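Local coordinates for protein proline iminopeptidase (Streptomyces halstedii, PDB 3WMR) that is an amidohydrolase of the alpha/beta hydrolase fold that acts on polyketide substrates and probably releases N-terminal proline from peptides, at residues L165-L177 with E190-H202. Residues are numbered along the deposited sequence; the frame is centred on the assembly and turned at random.
Sequences LRALLPPDVQETL and EYFHAMRAFYDRH
Arg201 reaches from helix 189-202 to the turn ahead of helix 171-183 and gives that turn its one hydrogen bond across the contact. Its chain runs extended from CG to NE, and NH1 donates to Leu168 O at 3.0 Å. The oxygen lies in the guanidinium plane, whereas the donor stands well above the carbonyl plane, 64° out of it. Over one face of the same guanidinium, toward its rim, sits Leu169 CD2, while Pro170 CD approaches NH2. A leucine in place of Arg201 would probably leave Leu168 O without this donor and the type I turn from Arg166 to Leu169 less firmly tied to the helix.

The imidazole of His202 is sandwiched. Leu165 CD1 makes a CH-pi contact 4.1 Å from the ring centroid, almost on the normal, and Arg201 CB covers the opposite face. Leu165 also meets Phe198 at about a right angle, its CB 3.8 Å from CE2.

Further along, the axes of segments 171-177 and 190-202 cross at -127° and small residues admit large ones. Ala194 CB receives Leu177 CD2 at 3.5 Å and also Thr176 CG2. Tyr191 holds its ring beside Leu177 because CG lies trans to the backbone N (chi1 -176°); Leu177 CD2 touches Tyr191 CE1 at 3.6 Å, and the Leu177 carbonyl oxygen lies at the ring edge. Glu181 and Asn234 bind the Tyr191 hydroxyl. Val173 CG1 packs between Ala194 and Ala197.

This helix-helix packing, with the end of helix 155-166 and the turn that follows it, belongs to the helical cap inserted after strand 143-149 of the alpha/beta hydrolase core, and His202 lies about 6 Å, side chain to side chain, from the predicted catalytic residues Asp266 and His293. The chemistry implies an interface held chiefly by apolar packing, with a single cross-segment hydrogen bond fixing its turn end.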
ATOM      1  N   LEU A 165     -10.500  -5.375  16.553  1.00 25.98           N
ATOM      2  CA  LEU A 165      -9.447  -6.409  16.518  1.00 25.00           C
ATOM      3  C   LEU A 165      -8.611  -6.419  17.786  1.00 25.56           C
ATOM      4  O   LEU A 165      -8.219  -7.490  18.283  1.00 25.42           O
ATOM      5  CB  LEU A 165      -8.527  -6.182  15.315  1.00 24.37           C
ATOM      6  CG  LEU A 165      -9.191  -6.287  13.939  1.00 24.37           C
ATOM      7  CD1 LEU A 165      -8.141  -6.007  12.874  1.00 23.90           C
ATOM      8  CD2 LEU A 165      -9.840  -7.651  13.743  1.00 25.08           C
ATOM      9  N   ARG A 166      -8.345  -5.222  18.314  1.00 25.79           N
ATOM     10  CA  ARG A 166      -7.542  -5.066  19.518  1.00 26.42           C
ATOM     11  C   ARG A 166      -8.254  -5.653  20.736  1.00 28.13           C
ATOM     12  O   ARG A 166      -7.607  -6.258  21.583  1.00 29.35           O
ATOM     13  CB  ARG A 166      -7.173  -3.598  19.762  1.00 25.51           C
ATOM     14  CG  ARG A 166      -6.063  -3.059  18.861  1.00 24.69           C
ATOM     15  CD  ARG A 166      -6.017  -1.521  18.903  1.00 24.58           C
ATOM     16  NE  ARG A 166      -5.768  -1.030  20.267  1.00 24.87           N
ATOM     17  CZ  ARG A 166      -4.848  -0.135  20.620  1.00 25.55           C
ATOM     18  NH1 ARG A 166      -4.079   0.446  19.716  1.00 25.83           N
ATOM     19  NH2 ARG A 166      -4.714   0.208  21.899  1.00 26.38           N
ATOM     20  N   ALA A 167      -9.576  -5.487  20.801  1.00 29.09           N
ATOM     21  CA  ALA A 167     -10.410  -6.137  21.828  1.00 30.45           C
ATOM     22  C   ALA A 167     -10.368  -7.679  21.802  1.00 31.25           C
ATOM     23  O   ALA A 167     -10.808  -8.315  22.755  1.00 31.06           O
ATOM     24  CB  ALA A 167     -11.861  -5.663  21.709  1.00 30.70           C
ATOM     25  N   LEU A 168      -9.895  -8.274  20.706  1.00 32.53           N
ATOM     26  CA  LEU A 168      -9.731  -9.746  20.613  1.00 32.94           C
ATOM     27  C   LEU A 168      -8.328 -10.213  21.005  1.00 33.33           C
ATOM     28  O   LEU A 168      -8.056 -11.417  21.047  1.00 34.05           O
ATOM     29  CB  LEU A 168     -10.069 -10.234  19.199  1.00 33.85           C
ATOM     30  CG  LEU A 168     -11.519 -10.003  18.762  1.00 34.87           C
ATOM     31  CD1 LEU A 168     -11.667 -10.186  17.261  1.00 35.74           C
ATOM     32  CD2 LEU A 168     -12.476 -10.930  19.514  1.00 36.15           C
ATOM     33  N   LEU A 169      -7.433  -9.272  21.292  1.00 32.01           N
ATOM     34  CA  LEU A 169      -6.113  -9.615  21.822  1.00 32.01           C
ATOM     35  C   LEU A 169      -6.228 -10.021  23.285  1.00 32.11           C
ATOM     36  O   LEU A 169      -7.235  -9.702  23.924  1.00 31.89           O
ATOM     37  CB  LEU A 169      -5.166  -8.423  21.699  1.00 30.72           C
ATOM     38  CG  LEU A 169      -4.817  -8.011  20.270  1.00 30.51           C
ATOM     39  CD1 LEU A 169      -4.011  -6.733  20.301  1.00 30.45           C
ATOM     40  CD2 LEU A 169      -4.032  -9.108  19.554  1.00 30.94           C
ATOM     41  N   PRO A 170      -5.198 -10.700  23.827  1.00 32.06           N
ATOM     42  CA  PRO A 170      -5.194 -11.005  25.264  1.00 33.69           C
ATOM     43  C   PRO A 170      -5.308  -9.737  26.128  1.00 34.01           C
ATOM     44  O   PRO A 170      -4.791  -8.679  25.743  1.00 33.27           O
ATOM     45  CB  PRO A 170      -3.839 -11.689  25.485  1.00 33.51           C
ATOM     46  CG  PRO A 170      -3.455 -12.216  24.150  1.00 33.59           C
ATOM     47  CD  PRO A 170      -4.010 -11.245  23.147  1.00 32.55           C
ATOM     48  N   PRO A 171      -6.004  -9.829  27.272  1.00 34.97           N
ATOM     49  CA  PRO A 171      -6.186  -8.637  28.107  1.00 34.86           C
ATOM     50  C   PRO A 171      -4.880  -7.906  28.446  1.00 34.59           C
ATOM     51  O   PRO A 171      -4.828  -6.684  28.341  1.00 32.33           O
ATOM     52  CB  PRO A 171      -6.857  -9.202  29.364  1.00 36.10           C
ATOM     53  CG  PRO A 171      -7.638 -10.366  28.853  1.00 36.79           C
ATOM     54  CD  PRO A 171      -6.764 -10.984  27.798  1.00 36.31           C
ATOM     55  N   ASP A 172      -3.828  -8.637  28.803  1.00 34.81           N
ATOM     56  CA  ASP A 172      -2.546  -8.009  29.149  1.00 36.63           C
ATOM     57  C   ASP A 172      -1.923  -7.241  27.981  1.00 33.90           C
ATOM     58  O   ASP A 172      -1.300  -6.197  28.186  1.00 32.54           O
ATOM     59  CB  ASP A 172      -1.532  -9.032  29.726  1.00 41.43           C
ATOM     60  CG  ASP A 172      -1.028 -10.031  28.693  1.00 45.46           C
ATOM     61  OD1 ASP A 172      -1.853 -10.608  27.951  1.00 49.89           O
ATOM     62  OD2 ASP A 172       0.202 -10.278  28.644  1.00 52.03           O
ATOM     63  N   VAL A 173      -2.099  -7.762  26.768  1.00 31.76           N
ATOM     64  CA  VAL A 173      -1.597  -7.114  25.569  1.00 31.07           C
ATOM     65  C   VAL A 173      -2.338  -5.798  25.363  1.00 29.97           C
ATOM     66  O   VAL A 173      -1.710  -4.778  25.099  1.00 29.57           O
ATOM     67  CB  VAL A 173      -1.771  -8.008  24.317  1.00 31.64           C
ATOM     68  CG1 VAL A 173      -1.506  -7.232  23.044  1.00 30.09           C
ATOM     69  CG2 VAL A 173      -0.835  -9.213  24.394  1.00 31.76           C
ATOM     70  N   GLN A 174      -3.662  -5.842  25.498  1.00 29.20           N
ATOM     71  CA  GLN A 174      -4.503  -4.653  25.379  1.00 29.29           C
ATOM     72  C   GLN A 174      -4.047  -3.559  26.343  1.00 29.22           C
ATOM     73  O   GLN A 174      -3.900  -2.411  25.939  1.00 27.61           O
ATOM     74  CB  GLN A 174      -5.969  -4.992  25.654  1.00 29.44           C
ATOM     75  CG  GLN A 174      -6.607  -5.887  24.607  1.00 30.49           C
ATOM     76  CD  GLN A 174      -8.108  -6.001  24.780  1.00 31.27           C
ATOM     77  OE1 GLN A 174      -8.806  -4.998  24.947  1.00 31.15           O
ATOM     78  NE2 GLN A 174      -8.614  -7.225  24.733  1.00 32.34           N
ATOM     79  N   GLU A 175      -3.804  -3.922  27.609  1.00 29.91           N
ATOM     80  CA  GLU A 175      -3.352  -2.950  28.609  1.00 31.18           C
ATOM     81  C   GLU A 175      -1.977  -2.387  28.305  1.00 30.68           C
ATOM     82  O   GLU A 175      -1.744  -1.188  28.473  1.00 30.80           O
ATOM     83  CB  GLU A 175      -3.373  -3.534  30.030  1.00 33.17           C
ATOM     84  CG  GLU A 175      -4.767  -3.895  30.506  1.00 34.56           C
ATOM     85  CD  GLU A 175      -4.871  -4.100  32.007  1.00 36.65           C
ATOM     86  OE1 GLU A 175      -3.896  -3.802  32.754  1.00 37.06           O
ATOM     87  OE2 GLU A 175      -5.960  -4.559  32.423  1.00 38.16           O
ATOM     88  N   THR A 176      -1.078  -3.247  27.851  1.00 30.71           N
ATOM     89  CA  THR A 176       0.255  -2.831  27.459  1.00 30.30           C
ATOM     90  C   THR A 176       0.214  -1.835  26.297  1.00 29.04           C
ATOM     91  O   THR A 176       0.940  -0.840  26.321  1.00 28.75           O
ATOM     92  CB  THR A 176       1.113  -4.041  27.058  1.00 30.69           C
ATOM     93  OG1 THR A 176       1.178  -4.954  28.156  1.00 31.91           O
ATOM     94  CG2 THR A 176       2.522  -3.613  26.681  1.00 30.88           C
ATOM     95  N   LEU A 177      -0.618  -2.100  25.287  1.00 27.62           N
ATOM     96  CA  LEU A 177      -0.776  -1.147  24.167  1.00 26.91           C
ATOM     97  C   LEU A 177      -1.275   0.213  24.660  1.00 26.99           C
ATOM     98  O   LEU A 177      -0.743   1.256  24.296  1.00 24.60           O
ATOM     99  CB  LEU A 177      -1.756  -1.671  23.111  1.00 26.28           C
ATOM    100  CG  LEU A 177      -1.402  -2.944  22.345  1.00 26.70           C
ATOM    101  CD1 LEU A 177      -2.525  -3.302  21.380  1.00 26.63           C
ATOM    102  CD2 LEU A 177      -0.084  -2.785  21.607  1.00 26.71           C
ATOM    103  N   GLU A 190       8.678  -3.200  25.276  1.00 42.26           N
ATOM    104  CA  GLU A 190       7.446  -3.796  25.752  1.00 41.52           C
ATOM    105  C   GLU A 190       6.227  -3.453  24.868  1.00 38.84           C
ATOM    106  O   GLU A 190       5.360  -4.293  24.646  1.00 37.04           O
ATOM    107  CB  GLU A 190       7.207  -3.331  27.178  1.00 42.63           C
ATOM    108  CG  GLU A 190       6.100  -4.065  27.882  1.00 44.25           C
ATOM    109  CD  GLU A 190       5.946  -3.590  29.299  1.00 46.68           C
ATOM    110  OE1 GLU A 190       5.383  -2.486  29.517  1.00 46.14           O
ATOM    111  OE2 GLU A 190       6.405  -4.331  30.190  1.00 48.05           O
ATOM    112  N   TYR A 191       6.145  -2.223  24.374  1.00 37.12           N
ATOM    113  CA  TYR A 191       5.077  -1.895  23.422  1.00 34.53           C
ATOM    114  C   TYR A 191       5.243  -2.713  22.140  1.00 34.49           C
ATOM    115  O   TYR A 191       4.268  -3.236  21.587  1.00 32.70           O
ATOM    116  CB  TYR A 191       5.089  -0.427  23.073  1.00 33.37           C
ATOM    117  CG  TYR A 191       3.949  -0.038  22.170  1.00 31.51           C
ATOM    118  CD1 TYR A 191       2.654   0.031  22.654  1.00 30.94           C
ATOM    119  CD2 TYR A 191       4.164   0.234  20.827  1.00 31.66           C
ATOM    120  CE1 TYR A 191       1.596   0.384  21.829  1.00 30.14           C
ATOM    121  CE2 TYR A 191       3.119   0.593  19.988  1.00 30.96           C
ATOM    122  CZ  TYR A 191       1.830   0.671  20.496  1.00 29.83           C
ATOM    123  OH  TYR A 191       0.776   1.028  19.683  1.00 27.26           O
ATOM    124  N   PHE A 192       6.490  -2.821  21.688  1.00 34.80           N
ATOM    125  CA  PHE A 192       6.812  -3.511  20.448  1.00 35.66           C
ATOM    126  C   PHE A 192       6.357  -4.964  20.443  1.00 36.68           C
ATOM    127  O   PHE A 192       5.858  -5.448  19.442  1.00 37.07           O
ATOM    128  CB  PHE A 192       8.312  -3.437  20.140  1.00 37.06           C
ATOM    129  CG  PHE A 192       8.649  -3.862  18.746  1.00 37.32           C
ATOM    130  CD1 PHE A 192       8.741  -5.209  18.420  1.00 38.12           C
ATOM    131  CD2 PHE A 192       8.828  -2.920  17.747  1.00 37.49           C
ATOM    132  CE1 PHE A 192       9.014  -5.608  17.129  1.00 38.11           C
ATOM    133  CE2 PHE A 192       9.110  -3.317  16.449  1.00 38.04           C
ATOM    134  CZ  PHE A 192       9.203  -4.665  16.142  1.00 38.22           C
ATOM    135  N   HIS A 193       6.534  -5.669  21.553  1.00 38.02           N
ATOM    136  CA  HIS A 193       6.095  -7.059  21.610  1.00 39.38           C
ATOM    137  C   HIS A 193       4.570  -7.212  21.747  1.00 36.24           C
ATOM    138  O   HIS A 193       4.006  -8.193  21.263  1.00 35.04           O
ATOM    139  CB  HIS A 193       6.908  -7.819  22.662  1.00 43.66           C
ATOM    140  CG  HIS A 193       8.343  -7.976  22.258  1.00 48.16           C
ATOM    141  ND1 HIS A 193       8.731  -8.775  21.201  1.00 51.30           N
ATOM    142  CD2 HIS A 193       9.472  -7.381  22.710  1.00 50.23           C
ATOM    143  CE1 HIS A 193      10.039  -8.691  21.040  1.00 52.09           C
ATOM    144  NE2 HIS A 193      10.514  -7.853  21.946  1.00 53.51           N
ATOM    145  N   ALA A 194       3.902  -6.232  22.358  1.00 32.56           N
ATOM    146  CA  ALA A 194       2.438  -6.174  22.330  1.00 32.10           C
ATOM    147  C   ALA A 194       1.927  -5.882  20.899  1.00 30.53           C
ATOM    148  O   ALA A 194       1.006  -6.534  20.421  1.00 29.86           O
ATOM    149  CB  ALA A 194       1.929  -5.125  23.308  1.00 32.05           C
ATOM    150  N   MET A 195       2.564  -4.931  20.222  1.00 29.82           N
ATOM    151  CA  MET A 195       2.287  -4.627  18.808  1.00 29.75           C
ATOM    152  C   MET A 195       2.451  -5.869  17.932  1.00 30.25           C
ATOM    153  O   MET A 195       1.708  -6.055  16.970  1.00 27.89           O
ATOM    154  CB  MET A 195       3.237  -3.528  18.316  1.00 29.84           C
ATOM    155  CG  MET A 195       2.963  -3.003  16.915  1.00 29.93           C
ATOM    156  SD  MET A 195       4.436  -2.291  16.148  1.00 32.07           S
ATOM    157  CE  MET A 195       5.229  -3.824  15.645  1.00 31.50           C
ATOM    158  N   ARG A 196       3.411  -6.727  18.296  1.00 31.20           N
ATOM    159  CA  ARG A 196       3.686  -7.968  17.559  1.00 33.16           C
ATOM    160  C   ARG A 196       2.590  -9.007  17.690  1.00 31.42           C
ATOM    161  O   ARG A 196       2.316  -9.740  16.750  1.00 32.17           O
ATOM    162  CB  ARG A 196       5.018  -8.567  18.011  1.00 35.98           C
ATOM    163  CG  ARG A 196       6.205  -7.813  17.449  1.00 38.80           C
ATOM    164  CD  ARG A 196       6.591  -8.398  16.112  1.00 40.76           C
ATOM    165  NE  ARG A 196       6.973  -9.784  16.341  1.00 45.71           N
ATOM    166  CZ  ARG A 196       6.848 -10.769  15.466  1.00 46.24           C
ATOM    167  NH1 ARG A 196       6.353 -10.551  14.264  1.00 46.87           N
ATOM    168  NH2 ARG A 196       7.224 -11.987  15.813  1.00 48.26           N
ATOM    169  N   ALA A 197       1.957  -9.078  18.850  1.00 29.83           N
ATOM    170  CA  ALA A 197       0.765  -9.887  18.968  1.00 29.70           C
ATOM    171  C   ALA A 197      -0.307  -9.464  17.936  1.00 28.18           C
ATOM    172  O   ALA A 197      -1.065 -10.306  17.472  1.00 28.31           O
ATOM    173  CB  ALA A 197       0.211  -9.823  20.388  1.00 30.50           C
ATOM    174  N   PHE A 198      -0.371  -8.178  17.570  1.00 26.71           N
ATOM    175  CA  PHE A 198      -1.337  -7.725  16.536  1.00 25.14           C
ATOM    176  C   PHE A 198      -0.787  -8.043  15.152  1.00 24.72           C
ATOM    177  O   PHE A 198      -1.489  -8.605  14.326  1.00 25.10           O
ATOM    178  CB  PHE A 198      -1.650  -6.213  16.664  1.00 24.08           C
ATOM    179  CG  PHE A 198      -2.653  -5.690  15.651  1.00 23.53           C
ATOM    180  CD1 PHE A 198      -2.261  -5.353  14.354  1.00 23.39           C
ATOM    181  CD2 PHE A 198      -3.982  -5.485  16.014  1.00 23.77           C
ATOM    182  CE1 PHE A 198      -3.182  -4.849  13.441  1.00 23.01           C
ATOM    183  CE2 PHE A 198      -4.902  -4.986  15.105  1.00 23.12           C
ATOM    184  CZ  PHE A 198      -4.500  -4.656  13.828  1.00 22.76           C
ATOM    185  N   TYR A 199       0.478  -7.707  14.907  1.00 24.98           N
ATOM    186  CA  TYR A 199       1.061  -7.872  13.575  1.00 24.93           C
ATOM    187  C   TYR A 199       1.056  -9.347  13.181  1.00 26.06           C
ATOM    188  O   TYR A 199       0.706  -9.686  12.050  1.00 25.21           O
ATOM    189  CB  TYR A 199       2.484  -7.292  13.487  1.00 24.72           C
ATOM    190  CG  TYR A 199       2.577  -5.786  13.174  1.00 23.57           C
ATOM    191  CD1 TYR A 199       1.818  -4.857  13.870  1.00 23.44           C
ATOM    192  CD2 TYR A 199       3.469  -5.311  12.222  1.00 23.12           C
ATOM    193  CE1 TYR A 199       1.908  -3.483  13.583  1.00 22.68           C
ATOM    194  CE2 TYR A 199       3.593  -3.951  11.945  1.00 23.21           C
ATOM    195  CZ  TYR A 199       2.808  -3.045  12.625  1.00 22.61           C
ATOM    196  OH  TYR A 199       2.950  -1.714  12.342  1.00 22.52           O
ATOM    197  N   ASP A 200       1.416 -10.217  14.124  1.00 26.80           N
ATOM    198  CA  ASP A 200       1.459 -11.656  13.864  1.00 28.56           C
ATOM    199  C   ASP A 200       0.097 -12.205  13.447  1.00 28.46           C
ATOM    200  O   ASP A 200       0.040 -13.245  12.816  1.00 28.52           O
ATOM    201  CB  ASP A 200       1.959 -12.444  15.087  1.00 29.55           C
ATOM    202  CG  ASP A 200       3.381 -12.084  15.495  1.00 30.91           C
ATOM    203  OD1 ASP A 200       4.124 -11.472  14.704  1.00 31.13           O
ATOM    204  OD2 ASP A 200       3.775 -12.428  16.630  1.00 33.38           O
ATOM    205  N   ARG A 201      -1.006 -11.521  13.776  1.00 27.55           N
ATOM    206  CA  ARG A 201      -2.321 -12.008  13.349  1.00 27.18           C
ATOM    207  C   ARG A 201      -2.793 -11.376  12.054  1.00 26.23           C
ATOM    208  O   ARG A 201      -3.376 -12.059  11.188  1.00 24.74           O
ATOM    209  CB  ARG A 201      -3.386 -11.739  14.405  1.00 28.56           C
ATOM    210  CG  ARG A 201      -3.198 -12.502  15.699  1.00 30.73           C
ATOM    211  CD  ARG A 201      -4.348 -12.191  16.641  1.00 31.96           C
ATOM    212  NE  ARG A 201      -4.203 -12.829  17.950  1.00 31.80           N
ATOM    213  CZ  ARG A 201      -5.124 -12.785  18.902  1.00 32.61           C
ATOM    214  NH1 ARG A 201      -6.265 -12.131  18.708  1.00 33.29           N
ATOM    215  NH2 ARG A 201      -4.902 -13.378  20.063  1.00 33.68           N
ATOM    216  N   HIS A 202      -2.587 -10.059  11.952  1.00 24.98           N
ATOM    217  CA  HIS A 202      -3.262  -9.242  10.945  1.00 23.97           C
ATOM    218  C   HIS A 202      -2.352  -8.485   9.969  1.00 23.74           C
ATOM    219  O   HIS A 202      -2.863  -7.910   9.003  1.00 22.68           O
ATOM    220  CB  HIS A 202      -4.196  -8.238  11.637  1.00 23.31           C
ATOM    221  CG  HIS A 202      -5.122  -8.860  12.631  1.00 23.12           C
ATOM    222  ND1 HIS A 202      -4.999  -8.653  13.989  1.00 23.66           N
ATOM    223  CD2 HIS A 202      -6.179  -9.688  12.475  1.00 23.58           C
ATOM    224  CE1 HIS A 202      -5.933  -9.335  14.625  1.00 23.84           C
ATOM    225  NE2 HIS A 202      -6.663  -9.971  13.731  1.00 24.31           N
TER